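Local coordinates for protein putative dehydratase (Mesorhizobium loti, PDB 2POZ) that is of unproven function but probably acts as a lyase, a dehydratase of the mandelate racemase/muconate lactonizing enzyme group in the enolase superfamily, at residues D102-C107 and Y113-G118; I314-L319 and N349-S354. One frame throughout, in Å; residues are numbered along the deposited sequence.

Interaction 1: residues D102-C107 and Y113-G118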
# COMPACT_ATOMS: atom_id res chain seq x y z
N ASP A 102 -7.39 -22.54 37.32
CA ASP A 102 -7.68 -23.82 37.97
C ASP A 102 -8.23 -23.51 39.38
O ASP A 102 -9.24 -24.06 39.81
CB ASP A 102 -6.40 -24.65 38.05
CG ASP A 102 -6.65 -26.11 38.39
OD1 ASP A 102 -7.78 -26.61 38.16
OD2 ASP A 102 -5.70 -26.76 38.87
N ILE A 103 -7.56 -22.60 40.09
CA ILE A 103 -7.99 -22.22 41.43
C ILE A 103 -9.36 -21.56 41.42
O ILE A 103 -10.21 -21.85 42.28
CB ILE A 103 -6.96 -21.27 42.09
CG1 ILE A 103 -5.71 -22.08 42.47
CG2 ILE A 103 -7.58 -20.60 43.32
CD1 ILE A 103 -4.53 -21.22 42.88
N LYS A 104 -9.60 -20.69 40.45
CA LYS A 104 -10.88 -20.01 40.36
C LYS A 104 -12.00 -21.01 40.10
O LYS A 104 -13.06 -20.93 40.71
CB LYS A 104 -10.85 -18.94 39.26
CG LYS A 104 -12.12 -18.08 39.19
CD LYS A 104 -12.01 -17.01 38.11
CE LYS A 104 -11.14 -15.85 38.55
NZ LYS A 104 -11.83 -15.00 39.57
N GLY A 105 -11.77 -21.96 39.19
CA GLY A 105 -12.78 -22.95 38.89
C GLY A 105 -13.07 -23.82 40.11
O GLY A 105 -14.23 -24.14 40.40
N LYS A 106 -12.02 -24.21 40.83
CA LYS A 106 -12.19 -25.03 42.03
C LYS A 106 -12.98 -24.25 43.08
O LYS A 106 -13.81 -24.82 43.79
CB LYS A 106 -10.84 -25.45 42.59
CG LYS A 106 -10.13 -26.51 41.76
CD LYS A 106 -8.86 -26.99 42.44
CE LYS A 106 -8.11 -27.99 41.58
NZ LYS A 106 -6.80 -28.34 42.21
N CYS A 107 -12.73 -22.95 43.18
CA CYS A 107 -13.44 -22.12 44.16
C CYS A 107 -14.92 -22.04 43.84
O CYS A 107 -15.76 -22.11 44.73
CB CYS A 107 -12.87 -20.70 44.19
SG CYS A 107 -11.27 -20.53 45.00
N TYR A 113 -14.16 -23.98 31.52
CA TYR A 113 -14.95 -23.61 30.35
C TYR A 113 -16.32 -23.02 30.70
O TYR A 113 -16.90 -22.31 29.88
CB TYR A 113 -15.09 -24.78 29.37
CG TYR A 113 -15.67 -26.05 29.92
CD1 TYR A 113 -17.01 -26.13 30.32
CD2 TYR A 113 -14.90 -27.21 30.00
CE1 TYR A 113 -17.56 -27.33 30.78
CE2 TYR A 113 -15.43 -28.40 30.45
CZ TYR A 113 -16.76 -28.46 30.84
OH TYR A 113 -17.27 -29.67 31.27
N GLU A 114 -16.84 -23.31 31.89
CA GLU A 114 -18.12 -22.73 32.29
C GLU A 114 -17.92 -21.24 32.58
O GLU A 114 -18.79 -20.42 32.27
CB GLU A 114 -18.69 -23.41 33.54
CG GLU A 114 -19.36 -24.76 33.30
CD GLU A 114 -20.41 -24.72 32.19
OE1 GLU A 114 -21.12 -23.69 32.05
OE2 GLU A 114 -20.54 -25.73 31.46
N LEU A 115 -16.78 -20.90 33.16
CA LEU A 115 -16.47 -19.51 33.47
C LEU A 115 -16.32 -18.71 32.17
O LEU A 115 -16.70 -17.54 32.09
CB LEU A 115 -15.16 -19.41 34.26
CG LEU A 115 -15.06 -20.19 35.58
CD1 LEU A 115 -13.66 -20.05 36.17
CD2 LEU A 115 -16.11 -19.68 36.55
N PHE A 116 -15.76 -19.37 31.16
CA PHE A 116 -15.52 -18.80 29.83
C PHE A 116 -16.77 -18.61 28.98
O PHE A 116 -16.69 -18.12 27.85
CB PHE A 116 -14.52 -19.68 29.06
CG PHE A 116 -13.08 -19.51 29.49
CD1 PHE A 116 -12.74 -18.71 30.58
CD2 PHE A 116 -12.06 -20.15 28.78
CE1 PHE A 116 -11.41 -18.55 30.96
CE2 PHE A 116 -10.73 -20.00 29.16
CZ PHE A 116 -10.40 -19.20 30.25
N GLY A 117 -17.92 -19.02 29.51
CA GLY A 117 -19.15 -18.87 28.75
C GLY A 117 -19.82 -20.19 28.41
O GLY A 117 -20.67 -20.26 27.52
N GLY A 118 -19.42 -21.25 29.10
CA GLY A 118 -20.02 -22.54 28.85
C GLY A 118 -19.41 -23.36 27.74
O GLY A 118 -18.50 -22.93 27.03

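Interaction 2: residues I314-L319 and N349-S354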
# COMPACT_ATOMS: atom_id res chain seq x y z
N ILE A 314 -1.13 -30.26 30.59
CA ILE A 314 -1.40 -29.27 29.54
C ILE A 314 -2.41 -29.77 28.51
O ILE A 314 -3.14 -28.97 27.93
CB ILE A 314 -0.10 -28.81 28.83
CG1 ILE A 314 -0.42 -27.58 27.97
CG2 ILE A 314 0.46 -29.92 27.96
CD1 ILE A 314 0.79 -26.69 27.71
N GLU A 315 -2.47 -31.08 28.30
CA GLU A 315 -3.44 -31.62 27.35
C GLU A 315 -4.85 -31.42 27.90
O GLU A 315 -5.77 -31.02 27.18
CB GLU A 315 -3.21 -33.12 27.11
CG GLU A 315 -1.90 -33.46 26.41
CD GLU A 315 -1.72 -34.95 26.21
OE1 GLU A 315 -2.66 -35.59 25.69
OE2 GLU A 315 -0.64 -35.48 26.57
N THR A 316 -5.03 -31.71 29.19
CA THR A 316 -6.33 -31.56 29.82
C THR A 316 -6.73 -30.09 29.88
O THR A 316 -7.89 -29.74 29.65
CB THR A 316 -6.31 -32.15 31.24
OG1 THR A 316 -5.99 -33.54 31.15
CG2 THR A 316 -7.67 -31.99 31.91
N ALA A 317 -5.77 -29.22 30.19
CA ALA A 317 -6.04 -27.79 30.25
C ALA A 317 -6.48 -27.28 28.88
O ALA A 317 -7.37 -26.43 28.77
CB ALA A 317 -4.78 -27.05 30.70
N THR A 318 -5.86 -27.81 27.83
CA THR A 318 -6.20 -27.41 26.47
C THR A 318 -7.64 -27.77 26.15
O THR A 318 -8.31 -27.06 25.40
CB THR A 318 -5.24 -28.07 25.45
OG1 THR A 318 -3.92 -27.57 25.66
CG2 THR A 318 -5.68 -27.78 24.02
N LEU A 319 -8.14 -28.87 26.72
CA LEU A 319 -9.52 -29.28 26.49
C LEU A 319 -10.49 -28.23 27.04
O LEU A 319 -11.59 -28.06 26.53
CB LEU A 319 -9.82 -30.64 27.13
CG LEU A 319 -9.05 -31.85 26.58
CD1 LEU A 319 -9.54 -33.12 27.28
CD2 LEU A 319 -9.26 -31.96 25.07
N ASN A 349 -6.29 -38.70 36.92
CA ASN A 349 -7.34 -38.99 35.96
C ASN A 349 -7.02 -38.39 34.59
O ASN A 349 -7.68 -37.45 34.14
CB ASN A 349 -8.65 -38.43 36.48
CG ASN A 349 -8.44 -37.20 37.35
OD1 ASN A 349 -7.86 -36.20 36.91
ND2 ASN A 349 -8.89 -37.28 38.60
N PRO A 350 -6.00 -38.92 33.91
CA PRO A 350 -5.64 -38.39 32.60
C PRO A 350 -6.78 -38.58 31.60
O PRO A 350 -7.59 -39.50 31.74
CB PRO A 350 -4.40 -39.20 32.23
CG PRO A 350 -4.66 -40.52 32.89
CD PRO A 350 -5.20 -40.12 34.24
N PRO A 351 -6.86 -37.71 30.59
CA PRO A 351 -7.94 -37.84 29.61
C PRO A 351 -7.65 -39.06 28.74
O PRO A 351 -6.52 -39.28 28.33
CB PRO A 351 -7.85 -36.53 28.83
CG PRO A 351 -6.38 -36.26 28.83
CD PRO A 351 -5.98 -36.58 30.26
N SER A 352 -8.67 -39.87 28.46
CA SER A 352 -8.44 -41.04 27.63
C SER A 352 -9.08 -40.91 26.25
O SER A 352 -10.28 -40.66 26.14
CB SER A 352 -8.96 -42.30 28.33
OG SER A 352 -10.35 -42.23 28.58
N ILE A 353 -8.27 -41.05 25.21
CA ILE A 353 -8.79 -40.97 23.86
C ILE A 353 -9.55 -42.24 23.53
O ILE A 353 -9.22 -43.32 24.03
CB ILE A 353 -7.68 -40.83 22.78
CG1 ILE A 353 -6.32 -41.21 23.35
CG2 ILE A 353 -7.70 -39.43 22.18
CD1 ILE A 353 -6.11 -42.71 23.50
N SER A 354 -10.57 -42.10 22.71
CA SER A 354 -11.37 -43.23 22.26
C SER A 354 -11.48 -43.05 20.76
O SER A 354 -12.18 -42.15 20.28
CB SER A 354 -12.76 -43.20 22.89
OG SER A 354 -13.52 -44.32 22.46

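Interaction 1: residues D102-C107 and Y113-G118
Leu115 reaches across from the short helix 112-115 and sets one methyl, CD1, against the side of the long helix 87-108. The packed part of the contact is small: Leu115 CD1 lies 3.9 Å from Lys104 CG, touches CD of the same lysine as well, and comes within 4.0 Å of the backbone N of Gly105. With no side chain at Gly105, the methyl meets the helix backbone itself, and the CA atoms of Gly105 and Leu115 are 7.4 Å apart. Lys104 starts with CG anti to its backbone N (chi1 -174°), which brings CG and CD against the leucine methyl, the two side chains crossing at a slant; bends at chi3 and chi4 then turn the ammonium group away from this apolar spot. NZ is hydrogen-bonded to the carbonyl O of Ser66 and forms a salt bridge with Glu114 of the second subunit, while Glu114 of this chain meets Lys104 of that subunit in return. Leu115 also packs on Leu115 of the second subunit, so the patch belongs to a subunit interface. The outer side is looser, with Cys107 exposed and Lys106 partly so; Lys106 NZ hydrogen-bonds to the carbonyl O of Thr32 and forms a long salt bridge to Asp102 OD2 (3.9 Å). Past Leu115 the chain turns sharply at Gly117 (phi 117°): Gly117 N bonds to Glu114 O at 3.2 Å and Gly118 N, weakly, to Tyr113 O at 2.8 Å. Two consecutive helices are thus joined by a short loop in the enolase-type N-terminal domain, the second ended by a Schellman motif.

Interaction 2: residues I314-L319 and N349-S354
Pro351 turns its ring toward helix 312-324 and meets two side chains one turn apart, Thr316 and Leu319, with different edges. The CD–CG edge faces the threonine hydroxyl: Thr316 OG1 lies 3.2 Å from Pro351 CD and 3.6 Å from CG. The CB corner faces the leucine, whose CD1 methyl stands 4.1 Å from Pro351 CB. Both side chains cross the proline at a slant, an oxygen and a methyl coming to its rim, with OG1 tilted well out of the ring plane. The chi1 of Thr316, -60°, swings OG1 away from the carbonyl carbon and to the side of the backbone N; there the hydroxyl hydrogen-bonds to the carbonyl O of Ser312, one turn back, while also lying against the proline. In Leu319, with chi1 -64° and chi2 extended at -177°, CD1 reaches the ring. Thr316 and Pro351 are the nearest residues in the backbone as well, with CA atoms 6.5 Å apart. The contact is thus mostly van der Waals packing of an extended, proline-containing segment on a helix. Phe358 of strand 357-359 touches both Leu319 and Pro351, Leu319 also rests on His331 of strand 331-333, and Leu347 packs on Thr316, so the proline packs against both helix 312-324 and Phe358 of the small mixed sheet, where helix and sheet also meet directly.

Interaction 1 belongs to the enolase-type N-terminal domain and interaction 2 to the barrel-type C-terminal domain; their centres are 16 Å apart and they do not touch. Helix 312-324 nevertheless ties their surroundings together: it carries one side of interaction 2, while its Gln320 and Asn324 hydrogen-bond to residues of 113-118. Interaction 1 joins helix to helix, a leucine methyl lying on lysine methylenes and glycine backbone; all its touching residues are buried, though it lies farther from the chain centre, and a second subunit adds apolar packing and salt bridges. Interaction 2 joins loop to helix, a partly exposed proline ring meeting a buried hydroxyl and methyl, and no other chain touches it.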